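Long-range contacts in mandelate racemase/muconate lactonizing protein (Paenibacillus sp., PDB 3V5C), which probably catalyses the dehydration of galacturonate as a magnesium-dependent member of the enolase superfamily with a capping domain and a modified TIM barrel: residues R28-G34 / S134-L140; K162-K168 / F334-D339; M152-M157 / G193-V197; I286-F291 / A321-L325. The protein carries 1 engineered substitution. All coordinates share one frame; numbering follows the deposited sequence.

Interactions 2, 3 and 4 lie in the barrel domain, whereas interaction 1 brings the loop after capping-domain strand 14-30 onto the end of barrel strand 126-135. That strand runs between strands 167-170 and 335-337, which interaction 2 joins across it; the centres of interactions 1 and 2 are about 15 Å apart. On the outer side of the barrel strands, interaction 3 pairs the helices before and after strand 167-170, its centre about 13 Å from those of interactions 1 and 2. Interaction 4 touches interaction 2 through Val335. The side chains of Lys168 and Asn33 lie about 11 and 12 Å from a bound magnesium ion; Glu238 and Asp261 belong to the magnesium site.

Interaction 1. Residues R28-G34 / S134-L140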
loop_
_atom_site.group_PDB
_atom_site.type_symbol
_atom_site.label_atom_id
_atom_site.label_comp_id
_atom_site.label_asym_id
_atom_site.label_seq_id
_atom_site.Cartn_x
_atom_site.Cartn_y
_atom_site.Cartn_z
ATOM N N ARG A 28 12.567 -4.487 11.319
ATOM C CA ARG A 28 13.820 -3.750 11.352
ATOM C C ARG A 28 13.490 -2.262 11.363
ATOM O O ARG A 28 12.609 -1.802 10.630
ATOM C CB ARG A 28 14.686 -4.126 10.148
ATOM C CG ARG A 28 16.069 -3.436 10.103
ATOM C CD ARG A 28 16.809 -3.785 8.810
ATOM N NE ARG A 28 16.159 -3.154 7.657
ATOM C CZ ARG A 28 15.616 -3.806 6.638
ATOM N NH1 ARG A 28 15.643 -5.138 6.583
ATOM N NH2 ARG A 28 15.036 -3.115 5.663
ATOM N N SER A 29 14.162 -1.505 12.226
ATOM C CA SER A 29 13.936 -0.063 12.301
ATOM C C SER A 29 14.190 0.626 10.956
ATOM O O SER A 29 15.186 0.357 10.286
ATOM C CB SER A 29 14.817 0.547 13.397
ATOM O OG SER A 29 14.536 1.923 13.553
ATOM N N ALA A 30 13.282 1.519 10.564
ATOM C CA ALA A 30 13.392 2.214 9.285
ATOM C C ALA A 30 14.021 3.586 9.470
ATOM O O ALA A 30 13.589 4.372 10.316
ATOM C CB ALA A 30 12.008 2.348 8.633
ATOM N N GLY A 31 15.063 3.856 8.695
ATOM C CA GLY A 31 15.778 5.119 8.782
ATOM C C GLY A 31 15.058 6.273 8.113
ATOM O O GLY A 31 13.838 6.236 7.928
ATOM N N ALA A 32 15.830 7.307 7.786
ATOM C CA ALA A 32 15.313 8.481 7.105
ATOM C C ALA A 32 14.945 8.163 5.662
ATOM O O ALA A 32 15.311 7.118 5.126
ATOM C CB ALA A 32 16.350 9.610 7.148
ATOM N N ASN A 33 14.190 9.070 5.039
ATOM C CA ASN A 33 14.023 9.039 3.590
ATOM C C ASN A 33 14.449 10.378 3.006
ATOM O O ASN A 33 15.009 11.211 3.715
ATOM C CB ASN A 33 12.602 8.638 3.161
ATOM C CG ASN A 33 11.560 9.701 3.470
ATOM O OD1 ASN A 33 11.889 10.851 3.738
ATOM N ND2 ASN A 33 10.280 9.304 3.442
ATOM N N GLY A 34 14.205 10.566 1.714
ATOM C CA GLY A 34 14.649 11.772 1.038
ATOM C C GLY A 34 14.277 13.085 1.724
ATOM O O GLY A 34 15.033 14.066 1.653
ATOM N N SER A 134 11.216 -1.719 2.569
ATOM C CA SER A 134 11.848 -1.327 3.834
ATOM C C SER A 134 13.280 -0.798 3.715
ATOM O O SER A 134 13.946 -0.625 4.735
ATOM C CB SER A 134 11.847 -2.515 4.820
ATOM O OG SER A 134 12.700 -3.562 4.371
ATOM N N LEU A 135 13.752 -0.565 2.500
ATOM C CA LEU A 135 15.150 -0.161 2.299
ATOM C C LEU A 135 15.327 1.369 2.380
ATOM O O LEU A 135 15.494 2.038 1.369
ATOM C CB LEU A 135 15.674 -0.751 0.987
ATOM C CG LEU A 135 15.647 -2.280 0.914
ATOM C CD1 LEU A 135 16.069 -2.796 -0.478
ATOM C CD2 LEU A 135 16.534 -2.870 1.990
ATOM N N TYR A 136 15.246 1.893 3.604
ATOM C CA TYR A 136 15.384 3.311 3.911
ATOM C C TYR A 136 16.861 3.746 3.952
ATOM O O TYR A 136 17.733 2.975 3.552
ATOM C CB TYR A 136 14.617 3.648 5.211
ATOM C CG TYR A 136 13.131 3.828 4.926
ATOM C CD1 TYR A 136 12.376 2.775 4.412
ATOM C CD2 TYR A 136 12.508 5.057 5.114
ATOM C CE1 TYR A 136 11.033 2.941 4.094
ATOM C CE2 TYR A 136 11.161 5.226 4.799
ATOM C CZ TYR A 136 10.441 4.166 4.298
ATOM O OH TYR A 136 9.113 4.355 3.976
ATOM N N PHE A 137 17.131 4.977 4.385
ATOM C CA PHE A 137 18.500 5.497 4.434
ATOM C C PHE A 137 19.194 4.977 5.684
ATOM O O PHE A 137 19.607 5.755 6.555
ATOM C CB PHE A 137 18.510 7.022 4.499
ATOM C CG PHE A 137 18.007 7.726 3.251
ATOM C CD1 PHE A 137 17.724 7.042 2.059
ATOM C CD2 PHE A 137 17.879 9.107 3.266
ATOM C CE1 PHE A 137 17.267 7.749 0.921
ATOM C CE2 PHE A 137 17.440 9.807 2.146
ATOM C CZ PHE A 137 17.139 9.137 0.976
ATOM N N ASP A 138 19.333 3.663 5.767
ATOM C CA ASP A 138 19.786 3.022 6.996
ATOM C C ASP A 138 21.304 3.049 7.134
ATOM O O ASP A 138 21.868 2.496 8.094
ATOM C CB ASP A 138 19.272 1.595 7.007
ATOM C CG ASP A 138 17.753 1.543 6.948
ATOM O OD1 ASP A 138 17.115 2.217 7.794
ATOM O OD2 ASP A 138 17.215 0.837 6.073
ATOM N N ASP A 139 21.931 3.716 6.174
ATOM C CA ASP A 139 23.382 3.782 6.025
ATOM C C ASP A 139 23.966 5.133 6.402
ATOM O O ASP A 139 25.161 5.344 6.207
ATOM C CB ASP A 139 23.718 3.563 4.560
ATOM C CG ASP A 139 23.035 4.586 3.664
ATOM O OD1 ASP A 139 21.795 4.601 3.646
ATOM O OD2 ASP A 139 23.728 5.388 3.008
ATOM N N LEU A 140 23.150 6.059 6.898
ATOM C CA LEU A 140 23.610 7.441 7.025
ATOM C C LEU A 140 24.675 7.637 8.107
ATOM O O LEU A 140 25.413 8.622 8.064
ATOM C CB LEU A 140 22.442 8.401 7.240
ATOM C CG LEU A 140 21.485 8.579 6.059
ATOM C CD1 LEU A 140 20.417 9.579 6.439
ATOM C CD2 LEU A 140 22.243 9.055 4.837
HETATM O O HOH W 1 15.306 -0.468 7.656
HETATM O O HOH W 2 12.579 -1.148 7.882
HETATM O O HOH W 3 14.582 -6.029 3.942
HETATM O O HOH W 4 18.522 7.239 8.749
HETATM O O HOH W 5 8.511 6.909 3.102
#
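This contact joins the capping domain to the barrel: Arg28 to Gly34 lead out of strand 14-30 and lie over the turns that follow barrel strand 126-135, consistent with the loop that closes over the active-site end of the barrel in enolase-superfamily enzymes. At one end Arg28 reaches Ser134. Its CG is turned opposite the backbone N (chi1 -178°) and the chain bends at chi3, which delivers NH2 to Ser134 O at 2.9 Å; the oxygen lies close to the guanidinium plane, although the donor stands well above the carbonyl plane. NH2 also makes a weak bond to Ser134 OG, a hydroxyl whose main partner is Asp132 OD1. A water accepts from Arg28 NE at 2.8 Å and lies equally near Asp138 OD2. Farther along, Asp138 OD1 takes the Gly31 N-H at 2.8 Å, and Phe137 N gives a straighter bond to Ala32 O (2.9 Å, N-H...O 162°). The Tyr136 and Phe137 rings pack against the same loop. Ala30 CB sits over one face of Tyr136, toward the rim, and Asn33 CA makes a CH-pi contact 3.9 Å from the Phe137 ring centroid. A water linking Asn33 ND2 with Tyr136 OH adds a polar bridge, while Asn33 OD1 is held by Arg35 N and Ile36 N. Among the neighbouring elements, Leu135 packs on Met152 of helix 145-161, Ile194 of helix 180-198 and Phe167 of strand 167-170, and Tyr136 meets His39 edge-to-face.

Interaction 2. Residues K162-K168 / F334-D339; sequences KGQRHFK and FVEYDD
His166 sets its ring obliquely against the rim of Phe334: His166 CD2 comes within 3.8 Å of Phe334 CE1, near the Phe334 plane, with the planes at 58°. His166 ND1 is bonded to Lys203 N, which helps set the rotation of the imidazole. The backbones stay well apart, the CA atoms of Lys168 and Glu336 being 8.9 Å from each other, because strand 126-135 runs between strands 167-170 and 335-337 in the barrel; side chains alone span the gap. Gln164 NE2 lies 3.2 Å from Tyr337 CD1, its amide plane tilted 21° from the ring. Two salt bridges complete the contact. Lys162 NZ meets Asp339 OD2 at 2.7 Å on the anti side of the carboxylate, the lysine having bent at chi3 (-76°) to cross the aspartate nearly at right angles. Lys168 NZ approaches Glu336 OE2 from above the carboxylate plane, at 3.0 Å. The two ion pairs differ in setting: Lys162-Asp339 is a salt bridge near the surface, with the lysine exposed, whereas the buried Lys168-Glu336 pair sits in a network, Tyr131 OH and Glu233 on the lysine, Thr133 OG1 and Cys312 N on the glutamate, that probably holds both ends in place.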
loop_
_atom_site.group_PDB
_atom_site.type_symbol
_atom_site.label_atom_id
_atom_site.label_comp_id
_atom_site.label_asym_id
_atom_site.label_seq_id
_atom_site.Cartn_x
_atom_site.Cartn_y
_atom_site.Cartn_z
ATOM N N LYS A 162 13.288 -13.970 3.799
ATOM C CA LYS A 162 11.878 -14.081 4.171
ATOM C C LYS A 162 10.933 -14.095 2.963
ATOM O O LYS A 162 9.733 -13.827 3.096
ATOM C CB LYS A 162 11.503 -12.962 5.151
ATOM C CG LYS A 162 12.281 -13.019 6.474
ATOM C CD LYS A 162 11.777 -11.979 7.487
ATOM C CE LYS A 162 12.251 -10.572 7.135
ATOM N NZ LYS A 162 11.949 -9.608 8.250
ATOM N N GLY A 163 11.468 -14.418 1.790
ATOM C CA GLY A 163 10.656 -14.621 0.605
ATOM C C GLY A 163 10.564 -13.453 -0.359
ATOM O O GLY A 163 9.895 -13.567 -1.384
ATOM N N GLN A 164 11.213 -12.334 -0.052
ATOM C CA GLN A 164 11.131 -11.163 -0.936
ATOM C C GLN A 164 12.066 -11.342 -2.135
ATOM O O GLN A 164 13.185 -11.842 -1.970
ATOM C CB GLN A 164 11.494 -9.873 -0.194
ATOM C CG GLN A 164 10.552 -9.506 0.962
ATOM C CD GLN A 164 9.131 -9.187 0.515
ATOM O OE1 GLN A 164 8.903 -8.708 -0.600
ATOM N NE2 GLN A 164 8.166 -9.457 1.391
ATOM N N ARG A 165 11.610 -10.955 -3.327
ATOM C CA ARG A 165 12.433 -11.035 -4.535
ATOM C C ARG A 165 12.572 -9.685 -5.247
ATOM O O ARG A 165 13.435 -9.505 -6.115
ATOM C CB ARG A 165 11.855 -12.079 -5.505
ATOM C CG ARG A 165 11.880 -13.511 -4.949
ATOM C CD ARG A 165 13.318 -14.019 -4.793
ATOM N NE ARG A 165 13.391 -15.389 -4.266
ATOM C CZ ARG A 165 13.520 -15.690 -2.973
ATOM N NH1 ARG A 165 13.571 -14.726 -2.051
ATOM N NH2 ARG A 165 13.595 -16.966 -2.592
ATOM N N HIS A 166 11.696 -8.754 -4.882
ATOM C CA HIS A 166 11.637 -7.434 -5.511
ATOM C C HIS A 166 11.784 -6.382 -4.447
ATOM O O HIS A 166 11.275 -6.553 -3.331
ATOM C CB HIS A 166 10.290 -7.292 -6.212
ATOM C CG HIS A 166 9.944 -8.488 -7.033
ATOM N ND1 HIS A 166 10.717 -8.898 -8.097
ATOM C CD2 HIS A 166 8.938 -9.389 -6.928
ATOM C CE1 HIS A 166 10.197 -9.992 -8.622
ATOM N NE2 HIS A 166 9.111 -10.306 -7.939
ATOM N N PHE A 167 12.447 -5.280 -4.796
ATOM C CA PHE A 167 12.883 -4.333 -3.776
ATOM C C PHE A 167 12.714 -2.888 -4.204
ATOM O O PHE A 167 13.080 -2.528 -5.314
ATOM C CB PHE A 167 14.353 -4.594 -3.423
ATOM C CG PHE A 167 14.608 -5.984 -2.908
ATOM C CD1 PHE A 167 14.922 -7.017 -3.788
ATOM C CD2 PHE A 167 14.506 -6.261 -1.549
ATOM C CE1 PHE A 167 15.143 -8.335 -3.306
ATOM C CE2 PHE A 167 14.724 -7.563 -1.061
ATOM C CZ PHE A 167 15.039 -8.594 -1.943
ATOM N N LYS A 168 12.190 -2.068 -3.295
ATOM C CA LYS A 168 12.114 -0.633 -3.540
ATOM C C LYS A 168 13.124 0.054 -2.653
ATOM O O LYS A 168 13.092 -0.062 -1.430
ATOM C CB LYS A 168 10.714 -0.063 -3.292
ATOM C CG LYS A 168 10.621 1.399 -3.754
ATOM C CD LYS A 168 9.176 1.867 -3.893
ATOM C CE LYS A 168 8.574 2.230 -2.534
ATOM N NZ LYS A 168 7.136 2.719 -2.724
ATOM N N PHE A 334 1.851 -4.530 -7.625
ATOM C CA PHE A 334 2.474 -5.132 -6.447
ATOM C C PHE A 334 1.763 -4.710 -5.177
ATOM O O PHE A 334 1.253 -3.593 -5.089
ATOM C CB PHE A 334 3.898 -4.606 -6.248
ATOM C CG PHE A 334 4.900 -5.073 -7.251
ATOM C CD1 PHE A 334 5.515 -6.304 -7.105
ATOM C CD2 PHE A 334 5.315 -4.229 -8.265
ATOM C CE1 PHE A 334 6.462 -6.726 -8.003
ATOM C CE2 PHE A 334 6.268 -4.651 -9.174
ATOM C CZ PHE A 334 6.848 -5.898 -9.034
ATOM N N VAL A 335 1.791 -5.582 -4.179
ATOM C CA VAL A 335 1.535 -5.199 -2.800
ATOM C C VAL A 335 2.834 -4.593 -2.219
ATOM O O VAL A 335 3.895 -5.209 -2.277
ATOM C CB VAL A 335 1.105 -6.437 -1.988
ATOM C CG1 VAL A 335 1.047 -6.117 -0.496
ATOM C CG2 VAL A 335 -0.249 -6.928 -2.475
ATOM N N GLU A 336 2.748 -3.384 -1.662
ATOM C CA GLU A 336 3.897 -2.751 -1.005
ATOM C C GLU A 336 4.036 -3.331 0.406
ATOM O O GLU A 336 3.202 -3.068 1.277
ATOM C CB GLU A 336 3.703 -1.223 -0.965
ATOM C CG GLU A 336 4.851 -0.497 -0.309
ATOM C CD GLU A 336 4.868 0.999 -0.549
ATOM O OE1 GLU A 336 3.857 1.562 -1.029
ATOM O OE2 GLU A 336 5.912 1.624 -0.234
ATOM N N TYR A 337 5.090 -4.127 0.631
ATOM C CA TYR A 337 5.206 -4.942 1.851
ATOM C C TYR A 337 6.245 -4.435 2.856
ATOM O O TYR A 337 7.416 -4.238 2.501
ATOM C CB TYR A 337 5.517 -6.403 1.502
ATOM C CG TYR A 337 5.402 -7.314 2.687
ATOM C CD1 TYR A 337 6.512 -7.604 3.478
ATOM C CD2 TYR A 337 4.179 -7.866 3.050
ATOM C CE1 TYR A 337 6.408 -8.432 4.575
ATOM C CE2 TYR A 337 4.066 -8.702 4.148
ATOM C CZ TYR A 337 5.188 -8.976 4.909
ATOM O OH TYR A 337 5.095 -9.808 6.011
ATOM N N ASP A 338 5.785 -4.231 4.091
ATOM C CA ASP A 338 6.614 -3.915 5.253
ATOM C C ASP A 338 6.342 -5.031 6.269
ATOM O O ASP A 338 5.186 -5.358 6.536
ATOM C CB ASP A 338 6.175 -2.553 5.816
ATOM C CG ASP A 338 7.239 -1.867 6.663
ATOM O OD1 ASP A 338 8.426 -2.284 6.641
ATOM O OD2 ASP A 338 6.869 -0.873 7.338
ATOM N N ASP A 339 7.395 -5.630 6.826
ATOM C CA ASP A 339 7.240 -6.743 7.758
ATOM C C ASP A 339 6.916 -6.219 9.158
ATOM O O ASP A 339 7.790 -5.719 9.863
ATOM C CB ASP A 339 8.519 -7.576 7.795
ATOM C CG ASP A 339 8.372 -8.845 8.607
ATOM O OD1 ASP A 339 7.364 -9.023 9.326
ATOM O OD2 ASP A 339 9.288 -9.691 8.539
#

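Interaction 3. Residues M152-M157 / G193-V197; sequences MQEEAM and GISEV
Val197, Gln153 and Ile194 account for most of the surface buried where two neighbouring helices of the beta/alpha barrel pack side by side. Helix 145-161 precedes strand 167-170 and helix 180-198 follows it, so the pair forms part of the outer layer of the barrel. The local axes of 152-157 and 193-197 approach to 8.9 Å and cross at -34°, with both segments running in roughly the same direction. Gln153 acts as a knob in the hole bounded by Gly193, Ile194, Glu196 and Val197. Its chain is extended beyond CG, which carries the amide across to the facing helix, and the lack of a side chain at Gly193 lets Gln153 CG lie 3.4 Å from Gly193 O. Val197 faces the opposite helix with both methyl groups in use: CG2 touches Gln153 CB at 3.6 Å, while CG1, turned opposite the backbone N (chi1 160°), packs on Ala156 CB at 3.9 Å. Ile194 works on the barrel side of the interface. Its CG2 also meets Ala156 CB, and CD1 reaches Met152 CB, both at 4.1 Å. Ile194 continues inward onto Leu135 and Ile169, just as Ala156 does onto Phe167, so the apolar part of the seam merges with the layer between helices and strands. The polar rim is set by the Gln153 amide: NE2 donates to Gly193 O at 3.0 Å with an N-H...O angle of 161°, and to a water that in turn donates to Glu196 OE1 at 2.9 Å.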
loop_
_atom_site.group_PDB
_atom_site.type_symbol
_atom_site.label_atom_id
_atom_site.label_comp_id
_atom_site.label_asym_id
_atom_site.label_seq_id
_atom_site.Cartn_x
_atom_site.Cartn_y
_atom_site.Cartn_z
ATOM N N MET A 152 23.240 -1.964 3.169
ATOM C CA MET A 152 21.983 -2.018 2.425
ATOM C C MET A 152 21.782 -3.353 1.706
ATOM O O MET A 152 20.656 -3.864 1.641
ATOM C CB MET A 152 21.864 -0.837 1.463
ATOM C CG MET A 152 21.844 0.501 2.165
ATOM S SD MET A 152 20.568 0.698 3.432
ATOM C CE MET A 152 19.092 0.364 2.451
ATOM N N GLN A 153 22.864 -3.947 1.200
ATOM C CA GLN A 153 22.765 -5.283 0.618
ATOM C C GLN A 153 22.291 -6.289 1.673
ATOM O O GLN A 153 21.445 -7.138 1.400
ATOM C CB GLN A 153 24.103 -5.742 0.028
ATOM C CG GLN A 153 24.489 -5.050 -1.259
ATOM C CD GLN A 153 25.900 -5.423 -1.688
ATOM O OE1 GLN A 153 26.830 -5.399 -0.879
ATOM N NE2 GLN A 153 26.053 -5.793 -2.948
ATOM N N GLU A 154 22.846 -6.189 2.881
ATOM C CA GLU A 154 22.457 -7.092 3.960
ATOM C C GLU A 154 20.973 -6.943 4.298
ATOM O O GLU A 154 20.293 -7.919 4.599
ATOM C CB GLU A 154 23.327 -6.866 5.196
ATOM C CG GLU A 154 23.052 -7.864 6.306
ATOM C CD GLU A 154 23.985 -7.681 7.491
ATOM O OE1 GLU A 154 25.047 -7.037 7.322
ATOM O OE2 GLU A 154 23.649 -8.172 8.590
ATOM N N GLU A 155 20.472 -5.717 4.233
ATOM C CA GLU A 155 19.052 -5.493 4.501
ATOM C C GLU A 155 18.201 -6.149 3.416
ATOM O O GLU A 155 17.192 -6.797 3.713
ATOM C CB GLU A 155 18.748 -3.992 4.638
ATOM C CG GLU A 155 19.328 -3.386 5.909
ATOM C CD GLU A 155 18.821 -2.003 6.200
ATOM O OE1 GLU A 155 18.191 -1.399 5.286
ATOM O OE2 GLU A 155 19.033 -1.513 7.339
ATOM N N ALA A 156 18.626 -6.021 2.166
ATOM C CA ALA A 156 17.920 -6.680 1.073
ATOM C C ALA A 156 17.946 -8.189 1.288
ATOM O O ALA A 156 16.940 -8.864 1.113
ATOM C CB ALA A 156 18.517 -6.307 -0.269
ATOM N N MET A 157 19.098 -8.711 1.696
ATOM C CA MET A 157 19.207 -10.142 1.928
ATOM C C MET A 157 18.329 -10.616 3.092
ATOM O O MET A 157 17.840 -11.750 3.058
ATOM C CB MET A 157 20.671 -10.557 2.091
ATOM C CG MET A 157 21.438 -10.486 0.781
ATOM S SD MET A 157 20.512 -11.270 -0.589
ATOM C CE MET A 157 20.976 -12.998 -0.405
ATOM N N GLY A 193 24.364 -2.013 -5.796
ATOM C CA GLY A 193 24.638 -3.068 -4.831
ATOM C C GLY A 193 23.440 -3.974 -4.614
ATOM O O GLY A 193 23.559 -5.193 -4.577
ATOM N N ILE A 194 22.265 -3.378 -4.463
ATOM C CA ILE A 194 21.068 -4.184 -4.243
ATOM C C ILE A 194 20.688 -4.991 -5.484
ATOM O O ILE A 194 20.281 -6.144 -5.374
ATOM C CB ILE A 194 19.918 -3.317 -3.722
ATOM C CG1 ILE A 194 20.268 -2.871 -2.300
ATOM C CG2 ILE A 194 18.598 -4.104 -3.742
ATOM C CD1 ILE A 194 19.533 -1.647 -1.828
ATOM N N SER A 195 20.839 -4.389 -6.658
ATOM C CA SER A 195 20.657 -5.093 -7.926
ATOM C C SER A 195 21.458 -6.395 -7.972
ATOM O O SER A 195 20.962 -7.432 -8.419
ATOM C CB SER A 195 21.073 -4.191 -9.086
ATOM O OG SER A 195 21.050 -4.889 -10.318
ATOM N N GLU A 196 22.694 -6.330 -7.499
ATOM C CA GLU A 196 23.561 -7.509 -7.481
ATOM C C GLU A 196 23.032 -8.615 -6.562
ATOM O O GLU A 196 23.116 -9.794 -6.892
ATOM C CB GLU A 196 24.998 -7.093 -7.128
ATOM C CG GLU A 196 25.632 -6.224 -8.209
ATOM C CD GLU A 196 26.769 -5.340 -7.710
ATOM O OE1 GLU A 196 27.155 -5.459 -6.526
ATOM O OE2 GLU A 196 27.275 -4.518 -8.513
ATOM N N VAL A 197 22.485 -8.217 -5.417
ATOM C CA VAL A 197 21.804 -9.098 -4.479
ATOM C C VAL A 197 20.565 -9.754 -5.071
ATOM O O VAL A 197 20.359 -10.961 -4.933
ATOM C CB VAL A 197 21.271 -8.281 -3.274
ATOM C CG1 VAL A 197 20.160 -9.047 -2.561
ATOM C CG2 VAL A 197 22.381 -7.890 -2.338
HETATM O O HOH W 6 28.287 -7.126 -4.442
#

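Interaction 4. Residues I286-F291 / A321-L325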
loop_
_atom_site.group_PDB
_atom_site.type_symbol
_atom_site.label_atom_id
_atom_site.label_comp_id
_atom_site.label_asym_id
_atom_site.label_seq_id
_atom_site.Cartn_x
_atom_site.Cartn_y
_atom_site.Cartn_z
ATOM N N ILE A 286 -3.760 3.080 -0.105
ATOM C CA ILE A 286 -4.770 2.038 0.108
ATOM C C ILE A 286 -5.767 2.359 1.232
ATOM O O ILE A 286 -6.861 1.784 1.282
ATOM C CB ILE A 286 -4.074 0.679 0.343
ATOM C CG1 ILE A 286 -5.077 -0.465 0.364
ATOM C CG2 ILE A 286 -3.273 0.704 1.651
ATOM C CD1 ILE A 286 -5.829 -0.652 -0.931
ATOM N N ILE A 287 -5.389 3.257 2.137
ATOM C CA ILE A 287 -6.260 3.695 3.227
ATOM C C ILE A 287 -6.966 5.015 2.858
ATOM O O ILE A 287 -8.174 5.166 3.055
ATOM C CB ILE A 287 -5.481 3.899 4.540
ATOM C CG1 ILE A 287 -4.634 2.673 4.893
ATOM C CG2 ILE A 287 -6.436 4.243 5.693
ATOM C CD1 ILE A 287 -5.431 1.412 5.106
ATOM N N TRP A 288 -6.204 5.972 2.331
ATOM C CA TRP A 288 -6.771 7.241 1.876
ATOM C C TRP A 288 -6.244 7.516 0.468
ATOM O O TRP A 288 -5.070 7.840 0.307
ATOM C CB TRP A 288 -6.375 8.372 2.829
ATOM C CG TRP A 288 -6.835 9.713 2.373
ATOM C CD1 TRP A 288 -8.084 10.248 2.532
ATOM C CD2 TRP A 288 -6.066 10.692 1.653
ATOM N NE1 TRP A 288 -8.132 11.508 1.975
ATOM C CE2 TRP A 288 -6.910 11.799 1.422
ATOM C CE3 TRP A 288 -4.744 10.740 1.183
ATOM C CZ2 TRP A 288 -6.476 12.944 0.744
ATOM C CZ3 TRP A 288 -4.314 11.879 0.510
ATOM C CH2 TRP A 288 -5.179 12.963 0.295
ATOM N N PRO A 289 -7.104 7.425 -0.555
ATOM C CA PRO A 289 -8.570 7.452 -0.531
ATOM C C PRO A 289 -9.271 6.124 -0.246
ATOM O O PRO A 289 -10.495 6.140 -0.079
ATOM C CB PRO A 289 -8.921 7.908 -1.943
ATOM C CG PRO A 289 -7.824 7.303 -2.787
ATOM C CD PRO A 289 -6.585 7.470 -1.938
ATOM N N GLY A 290 -8.548 5.009 -0.189
ATOM C CA GLY A 290 -9.191 3.775 0.236
ATOM C C GLY A 290 -9.575 2.740 -0.807
ATOM O O GLY A 290 -9.324 2.888 -2.010
ATOM N N PHE A 291 -10.176 1.669 -0.295
ATOM C CA PHE A 291 -10.467 0.452 -1.040
ATOM C C PHE A 291 -11.576 0.651 -2.080
ATOM O O PHE A 291 -11.412 0.276 -3.243
ATOM C CB PHE A 291 -10.875 -0.651 -0.049
ATOM C CG PHE A 291 -10.835 -2.056 -0.636
ATOM C CD1 PHE A 291 -9.706 -2.851 -0.495
ATOM C CD2 PHE A 291 -11.938 -2.580 -1.308
ATOM C CE1 PHE A 291 -9.661 -4.130 -1.025
ATOM C CE2 PHE A 291 -11.908 -3.878 -1.836
ATOM C CZ PHE A 291 -10.755 -4.652 -1.698
ATOM N N ALA A 321 -5.163 -5.518 2.794
ATOM C CA ALA A 321 -6.181 -4.878 1.953
ATOM C C ALA A 321 -5.746 -4.838 0.494
ATOM O O ALA A 321 -6.496 -5.199 -0.408
ATOM C CB ALA A 321 -6.465 -3.485 2.463
ATOM N N SER A 322 -4.514 -4.391 0.258
ATOM C CA SER A 322 -3.954 -4.353 -1.093
ATOM C C SER A 322 -4.015 -5.707 -1.779
ATOM O O SER A 322 -4.350 -5.815 -2.961
ATOM C CB SER A 322 -2.495 -3.891 -1.053
ATOM O OG SER A 322 -2.378 -2.584 -0.527
ATOM N N GLY A 323 -3.642 -6.754 -1.052
ATOM C CA GLY A 323 -3.712 -8.096 -1.600
ATOM C C GLY A 323 -5.104 -8.448 -2.118
ATOM O O GLY A 323 -5.235 -8.961 -3.228
ATOM N N HIS A 324 -6.142 -8.148 -1.349
ATOM C CA HIS A 324 -7.504 -8.411 -1.810
ATOM C C HIS A 324 -7.931 -7.501 -2.961
ATOM O O HIS A 324 -8.635 -7.937 -3.870
ATOM C CB HIS A 324 -8.502 -8.278 -0.654
ATOM C CG HIS A 324 -8.462 -9.419 0.309
ATOM N ND1 HIS A 324 -9.432 -10.403 0.339
ATOM C CD2 HIS A 324 -7.565 -9.739 1.269
ATOM C CE1 HIS A 324 -9.136 -11.272 1.289
ATOM N NE2 HIS A 324 -8.008 -10.894 1.868
ATOM N N LEU A 325 -7.496 -6.242 -2.937
ATOM C CA LEU A 325 -7.877 -5.304 -3.989
ATOM C C LEU A 325 -7.429 -5.809 -5.350
ATOM O O LEU A 325 -8.078 -5.565 -6.369
ATOM C CB LEU A 325 -7.221 -3.946 -3.744
ATOM C CG LEU A 325 -7.423 -2.875 -4.818
ATOM C CD1 LEU A 325 -8.898 -2.517 -4.931
ATOM C CD2 LEU A 325 -6.588 -1.632 -4.496
#
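Phe291 and Ile286 both reach helix 317-325 through first torsions that put the leading carbon opposite the backbone N: chi1 is -164° for Phe291 CG and -172° for Ile286 CG1. The contact belongs to the beta/alpha barrel, where the loop after strand 281-282 turns into helix 291-303 and packs on the next helix, 317-325. A cis peptide before Pro289 helps reverse the chain, and Gly290, with a positive phi of 103°, takes the N-cap position of the helix that starts at Phe291. Ile286 and Phe291 are thereby brought to the same helix from the two ends of the loop. Ile286 CG1 rests on Ala321 CB at 3.9 Å and lies 3.5 Å from Ser322 OG, a hydroxyl whose hydrogen bond goes to Gly318 O, one turn back in its own helix. The tip of the isoleucine, CD1, passes Leu325 CD2 at 3.8 Å, the two side chains running antiparallel alongside each other. Leu325 in turn covers Phe291: its CD1 stands 4.2 Å above the ring, over the centre of one face, and its CB is 3.7 Å from Phe291 CE1. All six touching residues are buried. Leu100 of helix 92-107 and Val111 and Val115 of helix 111-115 also pack on Phe291, while Tyr97 touches Ala321, so helices of the capping domain adjoin this part of the barrel. At the ring edge, Phe291 CE1 points in plane at Ala321 O, 3.4 Å away, the same oxygen that accepts the helical bond from Leu325 N.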